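Local coordinates for protein DNA polymerase (Pyrobaculum calidifontis, PDB 5MDN) that probably catalyses DNA-directed DNA synthesis, adding deoxyribonucleotides from their triphosphates to a growing strand and releasing diphosphate, at residues 135-140 and 145-150; 217-222 and 251-256; 124-129 and 378-383; 112-117 and 362-367. All coordinates share one frame; numbering follows the deposited sequence.

Contact 1: residues 135-140 and 145-150; sequences AREAGK and PLYEVV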
loop_
_atom_site.group_PDB
_atom_site.type_symbol
_atom_site.label_atom_id
_atom_site.label_comp_id
_atom_site.label_asym_id
_atom_site.label_seq_id
_atom_site.Cartn_x
_atom_site.Cartn_y
_atom_site.Cartn_z
ATOM N N ALA A 135 -26.605 -0.306 23.536
ATOM C CA ALA A 135 -27.235 -0.989 22.414
ATOM C C ALA A 135 -28.188 -2.061 22.916
ATOM O O ALA A 135 -27.795 -2.937 23.692
ATOM C CB ALA A 135 -26.180 -1.607 21.490
ATOM N N ARG A 136 -29.436 -1.978 22.464
ATOM C CA ARG A 136 -30.451 -2.960 22.815
ATOM C C ARG A 136 -30.236 -4.263 22.063
ATOM O O ARG A 136 -29.939 -4.266 20.868
ATOM C CB ARG A 136 -31.833 -2.406 22.471
ATOM C CG ARG A 136 -32.199 -1.130 23.198
ATOM C CD ARG A 136 -33.535 -0.571 22.728
ATOM N NE ARG A 136 -34.656 -1.494 22.891
ATOM C CZ ARG A 136 -35.222 -2.145 21.879
ATOM N NH1 ARG A 136 -34.766 -1.966 20.648
ATOM N NH2 ARG A 136 -36.244 -2.966 22.090
ATOM N N GLU A 137 -30.386 -5.381 22.762
ATOM C CA GLU A 137 -30.198 -6.671 22.111
ATOM C C GLU A 137 -31.527 -7.059 21.458
ATOM O O GLU A 137 -32.540 -7.233 22.148
ATOM C CB GLU A 137 -29.676 -7.717 23.102
ATOM C CG GLU A 137 -30.617 -8.178 24.197
ATOM C CD GLU A 137 -29.958 -9.166 25.149
ATOM O OE1 GLU A 137 -28.889 -8.846 25.715
ATOM O OE2 GLU A 137 -30.512 -10.272 25.321
ATOM N N ALA A 138 -31.544 -7.150 20.128
ATOM C CA ALA A 138 -32.787 -7.360 19.380
ATOM C C ALA A 138 -32.648 -8.572 18.457
ATOM O O ALA A 138 -32.632 -8.451 17.231
ATOM C CB ALA A 138 -33.177 -6.106 18.598
ATOM N N GLY A 139 -32.548 -9.750 19.064
ATOM C CA GLY A 139 -32.522 -10.993 18.316
ATOM C C GLY A 139 -31.290 -11.143 17.443
ATOM O O GLY A 139 -30.387 -10.312 17.424
ATOM N N LYS A 140 -31.260 -12.260 16.724
ATOM C CA LYS A 140 -30.156 -12.603 15.844
ATOM C C LYS A 140 -30.317 -11.961 14.463
ATOM O O LYS A 140 -31.395 -11.499 14.078
ATOM C CB LYS A 140 -30.055 -14.124 15.713
ATOM C CG LYS A 140 -29.756 -14.811 17.038
ATOM C CD LYS A 140 -29.739 -16.326 16.918
ATOM C CE LYS A 140 -28.480 -16.826 16.233
ATOM N NZ LYS A 140 -28.367 -18.309 16.336
ATOM N N PRO A 145 -25.587 -12.560 16.749
ATOM C CA PRO A 145 -26.466 -11.727 17.580
ATOM C C PRO A 145 -26.515 -10.300 17.053
ATOM O O PRO A 145 -25.480 -9.671 16.817
ATOM C CB PRO A 145 -25.817 -11.796 18.967
ATOM C CG PRO A 145 -24.951 -13.016 18.940
ATOM C CD PRO A 145 -24.490 -13.166 17.522
ATOM N N LEU A 146 -27.728 -9.790 16.874
ATOM C CA LEU A 146 -27.946 -8.431 16.401
ATOM C C LEU A 146 -28.232 -7.498 17.571
ATOM O O LEU A 146 -28.827 -7.894 18.576
ATOM C CB LEU A 146 -29.101 -8.389 15.398
ATOM C CG LEU A 146 -29.457 -7.048 14.753
ATOM C CD1 LEU A 146 -28.289 -6.511 13.939
ATOM C CD2 LEU A 146 -30.703 -7.182 13.886
ATOM N N TYR A 147 -27.802 -6.247 17.424
ATOM C CA TYR A 147 -27.974 -5.225 18.448
ATOM C C TYR A 147 -28.380 -3.919 17.787
ATOM O O TYR A 147 -27.741 -3.488 16.822
ATOM C CB TYR A 147 -26.683 -5.006 19.250
ATOM C CG TYR A 147 -26.374 -6.059 20.292
ATOM C CD1 TYR A 147 -25.878 -7.303 19.927
ATOM C CD2 TYR A 147 -26.558 -5.797 21.644
ATOM C CE1 TYR A 147 -25.587 -8.262 20.878
ATOM C CE2 TYR A 147 -26.270 -6.749 22.603
ATOM C CZ TYR A 147 -25.786 -7.980 22.216
ATOM O OH TYR A 147 -25.497 -8.931 23.167
ATOM N N GLU A 148 -29.439 -3.294 18.296
ATOM C CA GLU A 148 -29.817 -1.955 17.866
ATOM C C GLU A 148 -29.033 -0.946 18.692
ATOM O O GLU A 148 -29.150 -0.926 19.920
ATOM C CB GLU A 148 -31.314 -1.709 18.041
ATOM C CG GLU A 148 -32.200 -2.206 16.917
ATOM C CD GLU A 148 -33.650 -1.791 17.112
ATOM O OE1 GLU A 148 -34.040 -1.516 18.268
ATOM O OE2 GLU A 148 -34.393 -1.729 16.110
ATOM N N VAL A 149 -28.253 -0.105 18.025
ATOM C CA VAL A 149 -27.444 0.880 18.732
ATOM C C VAL A 149 -28.348 2.017 19.187
ATOM O O VAL A 149 -29.208 2.491 18.432
ATOM C CB VAL A 149 -26.281 1.382 17.856
ATOM C CG1 VAL A 149 -25.518 0.208 17.267
ATOM C CG2 VAL A 149 -26.759 2.309 16.760
ATOM N N VAL A 150 -28.205 2.412 20.445
ATOM C CA VAL A 150 -28.895 3.595 20.947
ATOM C C VAL A 150 -28.023 4.834 20.813
ATOM O O VAL A 150 -28.449 5.849 20.255
ATOM C CB VAL A 150 -29.343 3.369 22.406
ATOM C CG1 VAL A 150 -30.163 4.551 22.896
ATOM C CG2 VAL A 150 -30.133 2.076 22.522
#
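Arg136 and Glu148 form a hydrogen-bonded antiparallel pair whose side chains run side by side in the same direction. Glu148 N donates to Arg136 O at 2.8 Å, while the return bond from Arg136 N to Glu148 O is weak. Further out, Arg136 NH1 reaches Glu148 OE1 in a salt bridge of 2.5 Å at the guanidinium edge, the two flat groups turned 55° apart. The packed part lies on the other face, where Ala135, Glu137, Tyr147 and Val149 gather. Tyr147 has CG anti to its carbonyl carbon (chi1 -77°), which brings the ring under Glu137, whose CA lies over its face, off-centre, in a CH-pi contact, and whose CB comes within 3.6 Å of Tyr147 CE2. Replacing Tyr147 by alanine would probably remove the ring under Glu137 and leave a gap there. A beta bulge between Glu137 and Lys140 shifts the register; there Ala138 N bonds to Leu146 O at 3.2 Å and Leu146 N to Gly139 O at 2.8 Å. Toward solvent the contact loosens: Arg136, Glu137 and Lys140 are exposed, and Lys140 has its CB turned away from the other strand. The two strands make a hairpin in which 131-141 is an edge strand; strand 144-155 lies between it and strand 30-35, and Arg36 takes the second oxygen of Glu148.

Contact 2: residues 217-222 and 251-256; sequences DFVKEF and LRVDRL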
loop_
_atom_site.group_PDB
_atom_site.type_symbol
_atom_site.label_atom_id
_atom_site.label_comp_id
_atom_site.label_asym_id
_atom_site.label_seq_id
_atom_site.Cartn_x
_atom_site.Cartn_y
_atom_site.Cartn_z
ATOM N N ASP A 217 -16.266 -24.591 2.792
ATOM C CA ASP A 217 -16.635 -25.288 4.021
ATOM C C ASP A 217 -15.637 -25.015 5.140
ATOM O O ASP A 217 -16.025 -24.895 6.308
ATOM C CB ASP A 217 -16.756 -26.789 3.762
ATOM C CG ASP A 217 -18.041 -27.156 3.047
ATOM O OD1 ASP A 217 -19.071 -26.500 3.315
ATOM O OD2 ASP A 217 -18.025 -28.099 2.227
ATOM N N PHE A 218 -14.347 -24.916 4.808
ATOM C CA PHE A 218 -13.345 -24.659 5.839
ATOM C C PHE A 218 -13.500 -23.259 6.427
ATOM O O PHE A 218 -13.398 -23.079 7.646
ATOM C CB PHE A 218 -11.937 -24.853 5.278
ATOM C CG PHE A 218 -10.866 -24.882 6.336
ATOM C CD1 PHE A 218 -10.502 -26.076 6.936
ATOM C CD2 PHE A 218 -10.228 -23.718 6.734
ATOM C CE1 PHE A 218 -9.523 -26.111 7.911
ATOM C CE2 PHE A 218 -9.249 -23.747 7.709
ATOM C CZ PHE A 218 -8.895 -24.944 8.297
ATOM N N VAL A 219 -13.723 -22.254 5.575
ATOM C CA VAL A 219 -13.914 -20.891 6.066
ATOM C C VAL A 219 -15.127 -20.822 6.985
ATOM O O VAL A 219 -15.083 -20.197 8.052
ATOM C CB VAL A 219 -14.037 -19.908 4.885
ATOM C CG1 VAL A 219 -14.413 -18.518 5.381
ATOM C CG2 VAL A 219 -12.737 -19.862 4.098
ATOM N N LYS A 220 -16.224 -21.471 6.593
ATOM C CA LYS A 220 -17.405 -21.511 7.449
ATOM C C LYS A 220 -17.143 -22.322 8.713
ATOM O O LYS A 220 -17.680 -22.001 9.781
ATOM C CB LYS A 220 -18.590 -22.092 6.676
ATOM C CG LYS A 220 -19.021 -21.268 5.471
ATOM C CD LYS A 220 -20.313 -21.807 4.879
ATOM C CE LYS A 220 -20.137 -23.227 4.373
ATOM N NZ LYS A 220 -21.350 -23.718 3.662
ATOM N N GLU A 221 -16.322 -23.366 8.608
ATOM C CA GLU A 221 -16.034 -24.224 9.752
ATOM C C GLU A 221 -15.161 -23.488 10.765
ATOM O O GLU A 221 -15.450 -23.484 11.968
ATOM C CB GLU A 221 -15.339 -25.501 9.264
ATOM C CG GLU A 221 -15.150 -26.613 10.286
ATOM C CD GLU A 221 -16.481 -27.185 10.740
ATOM O OE1 GLU A 221 -17.432 -27.164 9.927
ATOM O OE2 GLU A 221 -16.578 -27.654 11.894
ATOM N N PHE A 222 -14.088 -22.852 10.286
ATOM C CA PHE A 222 -13.156 -22.138 11.154
ATOM C C PHE A 222 -13.711 -20.791 11.613
ATOM O O PHE A 222 -13.450 -20.366 12.745
ATOM C CB PHE A 222 -11.823 -21.953 10.428
ATOM C CG PHE A 222 -10.814 -21.140 11.189
ATOM C CD1 PHE A 222 -10.447 -21.489 12.478
ATOM C CD2 PHE A 222 -10.221 -20.032 10.605
ATOM C CE1 PHE A 222 -9.515 -20.742 13.174
ATOM C CE2 PHE A 222 -9.290 -19.284 11.296
ATOM C CZ PHE A 222 -8.936 -19.639 12.580
ATOM N N LEU A 251 -19.542 -19.258 -3.909
ATOM C CA LEU A 251 -18.375 -18.924 -3.092
ATOM C C LEU A 251 -18.812 -18.160 -1.839
ATOM O O LEU A 251 -18.432 -17.015 -1.601
ATOM C CB LEU A 251 -17.372 -18.120 -3.914
ATOM C CG LEU A 251 -15.967 -17.880 -3.357
ATOM C CD1 LEU A 251 -15.293 -19.190 -2.971
ATOM C CD2 LEU A 251 -15.118 -17.108 -4.356
ATOM N N ARG A 252 -19.639 -18.826 -1.036
ATOM C CA ARG A 252 -20.288 -18.202 0.119
ATOM C C ARG A 252 -19.354 -18.305 1.317
ATOM O O ARG A 252 -19.402 -19.263 2.086
ATOM C CB ARG A 252 -21.629 -18.864 0.403
ATOM C CG ARG A 252 -22.642 -18.733 -0.716
ATOM C CD ARG A 252 -23.939 -19.422 -0.335
ATOM N NE ARG A 252 -23.728 -20.830 -0.010
ATOM C CZ ARG A 252 -23.724 -21.317 1.227
ATOM N NH1 ARG A 252 -23.928 -20.507 2.258
ATOM N NH2 ARG A 252 -23.520 -22.610 1.437
ATOM N N VAL A 253 -18.495 -17.300 1.485
ATOM C CA VAL A 253 -17.487 -17.324 2.537
ATOM C C VAL A 253 -17.721 -16.288 3.634
ATOM O O VAL A 253 -17.143 -16.432 4.722
ATOM C CB VAL A 253 -16.067 -17.168 1.955
ATOM C CG1 VAL A 253 -15.716 -18.364 1.086
ATOM C CG2 VAL A 253 -15.955 -15.875 1.168
ATOM N N ASP A 254 -18.533 -15.258 3.399
ATOM C CA ASP A 254 -18.704 -14.234 4.421
ATOM C C ASP A 254 -19.651 -14.722 5.520
ATOM O O ASP A 254 -20.225 -15.813 5.451
ATOM C CB ASP A 254 -19.154 -12.916 3.781
ATOM C CG ASP A 254 -20.606 -12.919 3.304
ATOM O OD1 ASP A 254 -21.461 -13.658 3.835
ATOM O OD2 ASP A 254 -20.902 -12.135 2.378
ATOM N N ARG A 255 -19.814 -13.901 6.559
ATOM C CA ARG A 255 -20.545 -14.318 7.752
ATOM C C ARG A 255 -22.060 -14.320 7.581
ATOM O O ARG A 255 -22.759 -14.792 8.485
ATOM C CB ARG A 255 -20.144 -13.464 8.959
ATOM C CG ARG A 255 -18.769 -13.832 9.498
ATOM C CD ARG A 255 -18.665 -13.560 10.994
ATOM N NE ARG A 255 -17.404 -14.048 11.552
ATOM C CZ ARG A 255 -16.434 -13.287 12.051
ATOM N NH1 ARG A 255 -16.559 -11.968 12.074
ATOM N NH2 ARG A 255 -15.337 -13.853 12.537
ATOM N N LEU A 256 -22.590 -13.806 6.475
ATOM C CA LEU A 256 -24.019 -13.892 6.188
ATOM C C LEU A 256 -24.270 -14.744 4.950
ATOM O O LEU A 256 -25.170 -14.470 4.151
ATOM C CB LEU A 256 -24.649 -12.508 6.031
ATOM C CG LEU A 256 -24.677 -11.555 7.234
ATOM C CD1 LEU A 256 -25.170 -12.270 8.488
ATOM C CD2 LEU A 256 -23.327 -10.886 7.478
#
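Val219, on the last turn of helix 209-222 in the RNase H-like exonuclease domain, touches Val253 in the loop that follows helix 232-247. The apolar part is small. Val219 sends out CG1 anti to its backbone N (chi1 173°), which brings this methyl 4.0 Å from Val253 CB and 3.5 Å from Val253 O. One residue on, Lys220 crosses the loop at its outer rim. Its methylenes run past the backbone, with CD 3.9 Å from Arg252 O, and the chain then bends at chi3 to bring NZ to 3.3 Å from Arg252 NH2. Both groups are donors of like charge, and no bond joins them. Arg252 reaches the meeting point by a similar bend at chi3. Asp217, one helical turn before Lys220, probably eases the crowding of charge: its OD1 forms a long salt bridge of 3.6 Å with Lys220 NZ, and its other oxygen is held by Arg213. The loop has its own local order. Arg252 is the centre of an inverse gamma turn, and Asp254 OD1 accepts from Leu256 N at 2.9 Å in an Asx turn, the donor lying above the carboxylate plane. Beyond these two segments, Val219 also packs on Leu166 of strand 165-172, while Val253 rests on Val216 and Pro260; the loop thus packs against helix 209-222, which also rests on strands 165-172 and 186-193 through Phe218 and Phe222.

Contact 3: residues 124-129 and 378-383; sequences GVVPCA and LLRYAY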
loop_
_atom_site.group_PDB
_atom_site.type_symbol
_atom_site.label_atom_id
_atom_site.label_comp_id
_atom_site.label_asym_id
_atom_site.label_seq_id
_atom_site.Cartn_x
_atom_site.Cartn_y
_atom_site.Cartn_z
ATOM N N GLY A 124 -18.285 8.751 15.563
ATOM C CA GLY A 124 -17.048 8.478 16.266
ATOM C C GLY A 124 -16.711 7.010 16.399
ATOM O O GLY A 124 -16.028 6.622 17.351
ATOM N N VAL A 125 -17.170 6.181 15.465
ATOM C CA VAL A 125 -16.838 4.761 15.473
ATOM C C VAL A 125 -15.440 4.593 14.894
ATOM O O VAL A 125 -15.194 4.926 13.730
ATOM C CB VAL A 125 -17.866 3.946 14.678
ATOM C CG1 VAL A 125 -17.539 2.461 14.753
ATOM C CG2 VAL A 125 -19.271 4.222 15.179
ATOM N N VAL A 126 -14.526 4.071 15.700
ATOM C CA VAL A 126 -13.138 3.867 15.296
ATOM C C VAL A 126 -12.922 2.372 15.092
ATOM O O VAL A 126 -13.146 1.585 16.023
ATOM C CB VAL A 126 -12.152 4.446 16.327
ATOM C CG1 VAL A 126 -12.137 5.965 16.240
ATOM C CG2 VAL A 126 -12.519 4.013 17.744
ATOM N N PRO A 127 -12.520 1.931 13.902
ATOM C CA PRO A 127 -12.296 0.498 13.682
ATOM C C PRO A 127 -11.040 0.022 14.393
ATOM O O PRO A 127 -10.101 0.788 14.625
ATOM C CB PRO A 127 -12.155 0.388 12.160
ATOM C CG PRO A 127 -11.677 1.727 11.729
ATOM C CD PRO A 127 -12.239 2.733 12.698
ATOM N N CYS A 128 -11.037 -1.265 14.737
ATOM C CA CYS A 128 -9.910 -1.890 15.427
ATOM C C CYS A 128 -9.570 -1.140 16.712
ATOM O O CYS A 128 -8.407 -0.877 17.021
ATOM C CB CYS A 128 -8.690 -1.993 14.511
ATOM S SG CYS A 128 -8.942 -2.989 13.031
ATOM N N ALA A 129 -10.610 -0.791 17.467
ATOM C CA ALA A 129 -10.456 -0.143 18.760
ATOM C C ALA A 129 -11.737 -0.365 19.549
ATOM O O ALA A 129 -12.830 -0.333 18.980
ATOM C CB ALA A 129 -10.162 1.353 18.615
ATOM N N LEU A 378 -7.981 13.163 8.085
ATOM C CA LEU A 378 -8.291 14.586 8.187
ATOM C C LEU A 378 -9.792 14.844 8.122
ATOM O O LEU A 378 -10.284 15.776 8.766
ATOM C CB LEU A 378 -7.564 15.363 7.089
ATOM C CG LEU A 378 -6.037 15.348 7.183
ATOM C CD1 LEU A 378 -5.415 16.138 6.044
ATOM C CD2 LEU A 378 -5.574 15.885 8.530
ATOM N N LEU A 379 -10.532 14.037 7.353
ATOM C CA LEU A 379 -11.988 14.153 7.353
ATOM C C LEU A 379 -12.559 13.862 8.733
ATOM O O LEU A 379 -13.513 14.513 9.171
ATOM C CB LEU A 379 -12.603 13.201 6.331
ATOM C CG LEU A 379 -12.475 13.482 4.839
ATOM C CD1 LEU A 379 -13.197 12.387 4.083
ATOM C CD2 LEU A 379 -13.042 14.841 4.496
ATOM N N ARG A 380 -11.985 12.881 9.433
ATOM C CA ARG A 380 -12.448 12.559 10.778
ATOM C C ARG A 380 -12.139 13.694 11.745
ATOM O O ARG A 380 -12.985 14.069 12.563
ATOM C CB ARG A 380 -11.811 11.252 11.250
ATOM C CG ARG A 380 -12.562 10.548 12.367
ATOM C CD ARG A 380 -11.934 9.200 12.678
ATOM N NE ARG A 380 -12.428 8.145 11.797
ATOM C CZ ARG A 380 -13.340 7.243 12.151
ATOM N NH1 ARG A 380 -13.858 7.265 13.371
ATOM N NH2 ARG A 380 -13.731 6.317 11.287
ATOM N N TYR A 381 -10.926 14.248 11.670
ATOM C CA TYR A 381 -10.585 15.405 12.493
ATOM C C TYR A 381 -11.424 16.620 12.118
ATOM O O TYR A 381 -11.868 17.370 12.996
ATOM C CB TYR A 381 -9.095 15.728 12.363
ATOM C CG TYR A 381 -8.207 14.932 13.293
ATOM C CD1 TYR A 381 -8.006 15.338 14.607
ATOM C CD2 TYR A 381 -7.565 13.779 12.860
ATOM C CE1 TYR A 381 -7.194 14.616 15.463
ATOM C CE2 TYR A 381 -6.751 13.050 13.710
ATOM C CZ TYR A 381 -6.570 13.474 15.010
ATOM O OH TYR A 381 -5.764 12.753 15.857
ATOM N N ALA A 382 -11.632 16.845 10.817
ATOM C CA ALA A 382 -12.416 17.995 10.375
ATOM C C ALA A 382 -13.830 17.974 10.939
ATOM O O ALA A 382 -14.408 19.037 11.195
ATOM C CB ALA A 382 -12.458 18.049 8.848
ATOM N N TYR A 383 -14.408 16.786 11.137
ATOM C CA TYR A 383 -15.760 16.712 11.682
ATOM C C TYR A 383 -15.793 17.175 13.135
ATOM O O TYR A 383 -16.577 18.061 13.497
ATOM C CB TYR A 383 -16.316 15.295 11.560
ATOM C CG TYR A 383 -17.712 15.179 12.122
ATOM C CD1 TYR A 383 -18.802 15.691 11.428
ATOM C CD2 TYR A 383 -17.940 14.589 13.357
ATOM C CE1 TYR A 383 -20.081 15.604 11.941
ATOM C CE2 TYR A 383 -19.215 14.497 13.879
ATOM C CZ TYR A 383 -20.284 15.006 13.166
ATOM O OH TYR A 383 -21.558 14.919 13.677
#
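Arg380 reaches from helix 370-384 to the backbone carbonyl of Val125, and both its terminal nitrogens converge on that one oxygen. NH1 gives the stronger bond, 2.7 Å to Val125 O with an N-H...O angle of 153°; NH2 adds a weak one to Val125 O at 3.2 Å. The oxygen sits at the guanidinium edge, in its plane, but the reverse does not hold: NH1 approaches from above the carbonyl plane, 60° out of it. Around this grip lie two apolar groups. Val126 crosses the arginine at about a right angle and sets CG1 3.6 Å from Arg380 NH1; Pro127 and the arginine approach each other from opposite directions, Pro127 CD 4.1 Å from Arg380 NH2. The reach depends on the arginine's shape: CG stands opposite the backbone N (chi1 -159°), the chain runs straight through chi2, and a bend at chi3 turns the planar end onto the carbonyl. A leucine in place of Arg380 would probably leave Val125 O without both of its side-chain donors and untie the loop from the helix. Farther out, Met120 of helix 115-123 packs on Arg380, and NH2 makes a weak second bond to Gly359 O. On the loop side, Pro127 leans on Ser355 of helix 326-356. What presents the Val125 carbonyl is the end of helix 115-123: Gly124, with positive phi, is the C-prime residue of a Schellman motif, in which Val125 N returns to Met120 O and Gly124 N to Ile121 O.

Contact 4: residues 112-117 and 362-367; sequences DIRYYM and LDQVAA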
loop_
_atom_site.group_PDB
_atom_site.type_symbol
_atom_site.label_atom_id
_atom_site.label_comp_id
_atom_site.label_asym_id
_atom_site.label_seq_id
_atom_site.Cartn_x
_atom_site.Cartn_y
_atom_site.Cartn_z
ATOM N N ASP A 112 -19.449 13.408 -1.761
ATOM C CA ASP A 112 -18.854 12.183 -2.282
ATOM C C ASP A 112 -18.235 11.320 -1.185
ATOM O O ASP A 112 -17.286 10.574 -1.439
ATOM C CB ASP A 112 -17.808 12.511 -3.344
ATOM C CG ASP A 112 -16.667 13.344 -2.797
ATOM O OD1 ASP A 112 -16.911 14.164 -1.886
ATOM O OD2 ASP A 112 -15.525 13.174 -3.275
ATOM N N ILE A 113 -18.752 11.404 0.037
ATOM C CA ILE A 113 -18.234 10.608 1.145
ATOM C C ILE A 113 -19.073 9.339 1.233
ATOM O O ILE A 113 -20.297 9.405 1.394
ATOM C CB ILE A 113 -18.265 11.390 2.470
ATOM C CG1 ILE A 113 -17.066 12.346 2.604
ATOM C CG2 ILE A 113 -18.296 10.437 3.660
ATOM C CD1 ILE A 113 -16.975 13.428 1.551
ATOM N N ARG A 114 -18.423 8.182 1.103
ATOM C CA ARG A 114 -19.153 6.921 1.095
ATOM C C ARG A 114 -19.873 6.715 2.426
ATOM O O ARG A 114 -19.378 7.096 3.490
ATOM C CB ARG A 114 -18.219 5.750 0.773
ATOM C CG ARG A 114 -17.228 5.371 1.841
ATOM C CD ARG A 114 -16.324 4.252 1.332
ATOM N NE ARG A 114 -15.365 4.733 0.340
ATOM C CZ ARG A 114 -14.048 4.746 0.519
ATOM N NH1 ARG A 114 -13.530 4.293 1.653
ATOM N NH2 ARG A 114 -13.249 5.211 -0.431
ATOM N N TYR A 115 -21.063 6.120 2.340
ATOM C CA TYR A 115 -22.054 6.224 3.407
ATOM C C TYR A 115 -21.554 5.636 4.724
ATOM O O TYR A 115 -21.660 6.278 5.776
ATOM C CB TYR A 115 -23.351 5.551 2.956
ATOM C CG TYR A 115 -24.466 5.579 3.974
ATOM C CD1 TYR A 115 -25.019 6.782 4.392
ATOM C CD2 TYR A 115 -25.001 4.402 4.480
ATOM C CE1 TYR A 115 -26.048 6.816 5.313
ATOM C CE2 TYR A 115 -26.035 4.427 5.396
ATOM C CZ TYR A 115 -26.553 5.635 5.810
ATOM O OH TYR A 115 -27.582 5.658 6.724
ATOM N N TYR A 116 -21.018 4.411 4.702
ATOM C CA TYR A 116 -20.627 3.791 5.966
ATOM C C TYR A 116 -19.386 4.433 6.579
ATOM O O TYR A 116 -19.160 4.281 7.785
ATOM C CB TYR A 116 -20.432 2.280 5.795
ATOM C CG TYR A 116 -19.235 1.842 4.980
ATOM C CD1 TYR A 116 -19.211 1.995 3.600
ATOM C CD2 TYR A 116 -18.143 1.238 5.591
ATOM C CE1 TYR A 116 -18.123 1.580 2.855
ATOM C CE2 TYR A 116 -17.052 0.819 4.855
ATOM C CZ TYR A 116 -17.046 0.993 3.487
ATOM O OH TYR A 116 -15.962 0.580 2.748
ATOM N N MET A 117 -18.579 5.145 5.788
ATOM C CA MET A 117 -17.528 5.975 6.372
ATOM C C MET A 117 -18.104 7.253 6.971
ATOM O O MET A 117 -17.624 7.728 8.006
ATOM C CB MET A 117 -16.466 6.308 5.325
ATOM C CG MET A 117 -15.584 5.138 4.926
ATOM S SD MET A 117 -14.651 4.459 6.308
ATOM C CE MET A 117 -13.717 5.897 6.825
ATOM N N LEU A 362 -10.039 -2.484 8.405
ATOM C CA LEU A 362 -8.836 -3.287 8.217
ATOM C C LEU A 362 -8.691 -3.767 6.777
ATOM O O LEU A 362 -7.566 -3.904 6.281
ATOM C CB LEU A 362 -8.853 -4.473 9.184
ATOM C CG LEU A 362 -7.556 -5.243 9.429
ATOM C CD1 LEU A 362 -6.385 -4.286 9.575
ATOM C CD2 LEU A 362 -7.695 -6.102 10.678
ATOM N N ASP A 363 -9.808 -4.040 6.098
ATOM C CA ASP A 363 -9.758 -4.493 4.716
ATOM C C ASP A 363 -9.427 -3.380 3.725
ATOM O O ASP A 363 -9.188 -3.678 2.549
ATOM C CB ASP A 363 -11.086 -5.159 4.335
ATOM C CG ASP A 363 -12.294 -4.292 4.641
ATOM O OD1 ASP A 363 -12.320 -3.115 4.229
ATOM O OD2 ASP A 363 -13.227 -4.792 5.305
ATOM N N GLN A 364 -9.413 -2.118 4.157
ATOM C CA GLN A 364 -9.141 -0.997 3.267
ATOM C C GLN A 364 -7.876 -0.220 3.596
ATOM O O GLN A 364 -7.359 0.472 2.711
ATOM C CB GLN A 364 -10.317 -0.009 3.267
ATOM C CG GLN A 364 -11.583 -0.528 2.608
ATOM C CD GLN A 364 -12.795 0.321 2.935
ATOM O OE1 GLN A 364 -13.862 -0.195 3.274
ATOM N NE2 GLN A 364 -12.639 1.632 2.824
ATOM N N VAL A 365 -7.387 -0.281 4.838
ATOM C CA VAL A 365 -6.290 0.586 5.262
ATOM C C VAL A 365 -5.053 0.370 4.394
ATOM O O VAL A 365 -4.360 1.327 4.028
ATOM C CB VAL A 365 -5.994 0.379 6.760
ATOM C CG1 VAL A 365 -5.582 -1.062 7.056
ATOM C CG2 VAL A 365 -4.922 1.352 7.229
ATOM N N ALA A 366 -4.758 -0.885 4.042
ATOM C CA ALA A 366 -3.587 -1.165 3.218
ATOM C C ALA A 366 -3.861 -0.961 1.732
ATOM O O ALA A 366 -2.955 -0.565 0.989
ATOM C CB ALA A 366 -3.103 -2.592 3.470
ATOM N N ALA A 367 -5.090 -1.227 1.281
ATOM C CA ALA A 367 -5.412 -1.072 -0.134
ATOM C C ALA A 367 -5.372 0.386 -0.568
ATOM O O ALA A 367 -5.032 0.680 -1.721
ATOM C CB ALA A 367 -6.788 -1.670 -0.426
#
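Gln364 is the residue through which 362-367 meets Arg114 and Tyr116, and Asp363, just before it, belongs to the metal site. Leu362, in a weakly bonded helix, packs on Leu351 and Ile352 of helix 326-356. Next comes Asp363, which with Asp7 forms the site of a bound magnesium ion; the side chain of Gln364 lies about 5 Å from that ion. Gln364 then stretches across with its chain extended beyond CG, carrying the amide to the far segment. Its OE1 lies at the edge of the Tyr116 ring, in the ring plane, with Tyr116 CZ 3.4 Å away and the amide turned 74° from the ring; the still closer approach to the hydroxyl is a clash in the model and remains doubtful. Its NE2 sits 3.0 Å from Arg114 NH1, two donors facing each other, so the amide may be modelled in the wrong orientation. Arg114, at the N-cap position of helix 115-123 and bent at chi3, runs antiparallel to the Gln364 side chain, the guanidinium and amide planes 66° apart. After Gln364, Val365 and Ala366 pack on Leu354 and Leu351 of helix 326-356. Arg114 also packs on Trp376 of helix 370-384 and Tyr116 on Ala8 of strand 5-12, next to the magnesium ligand Asp7.

In the fold
From the N terminus, segment 112-117 opens contact 4 and segment 124-129, just after helix 115-123, opens contact 3. The chain next makes the hairpin of contact 1, closed within a few residues, and later, in series with it, contact 2 closes a loop inside the exonuclease domain. Both nest within the two long loops. Segment 362-367 then closes contact 4 and segment 378-383 closes contact 3, so these two cross. Their centres lie about 11 Å apart and they touch, Cys128 packing on Leu362 and Leu379 on Ile113. Together contacts 3 and 4 tie the region around helix 115-123 to helices 362-365 and 370-384.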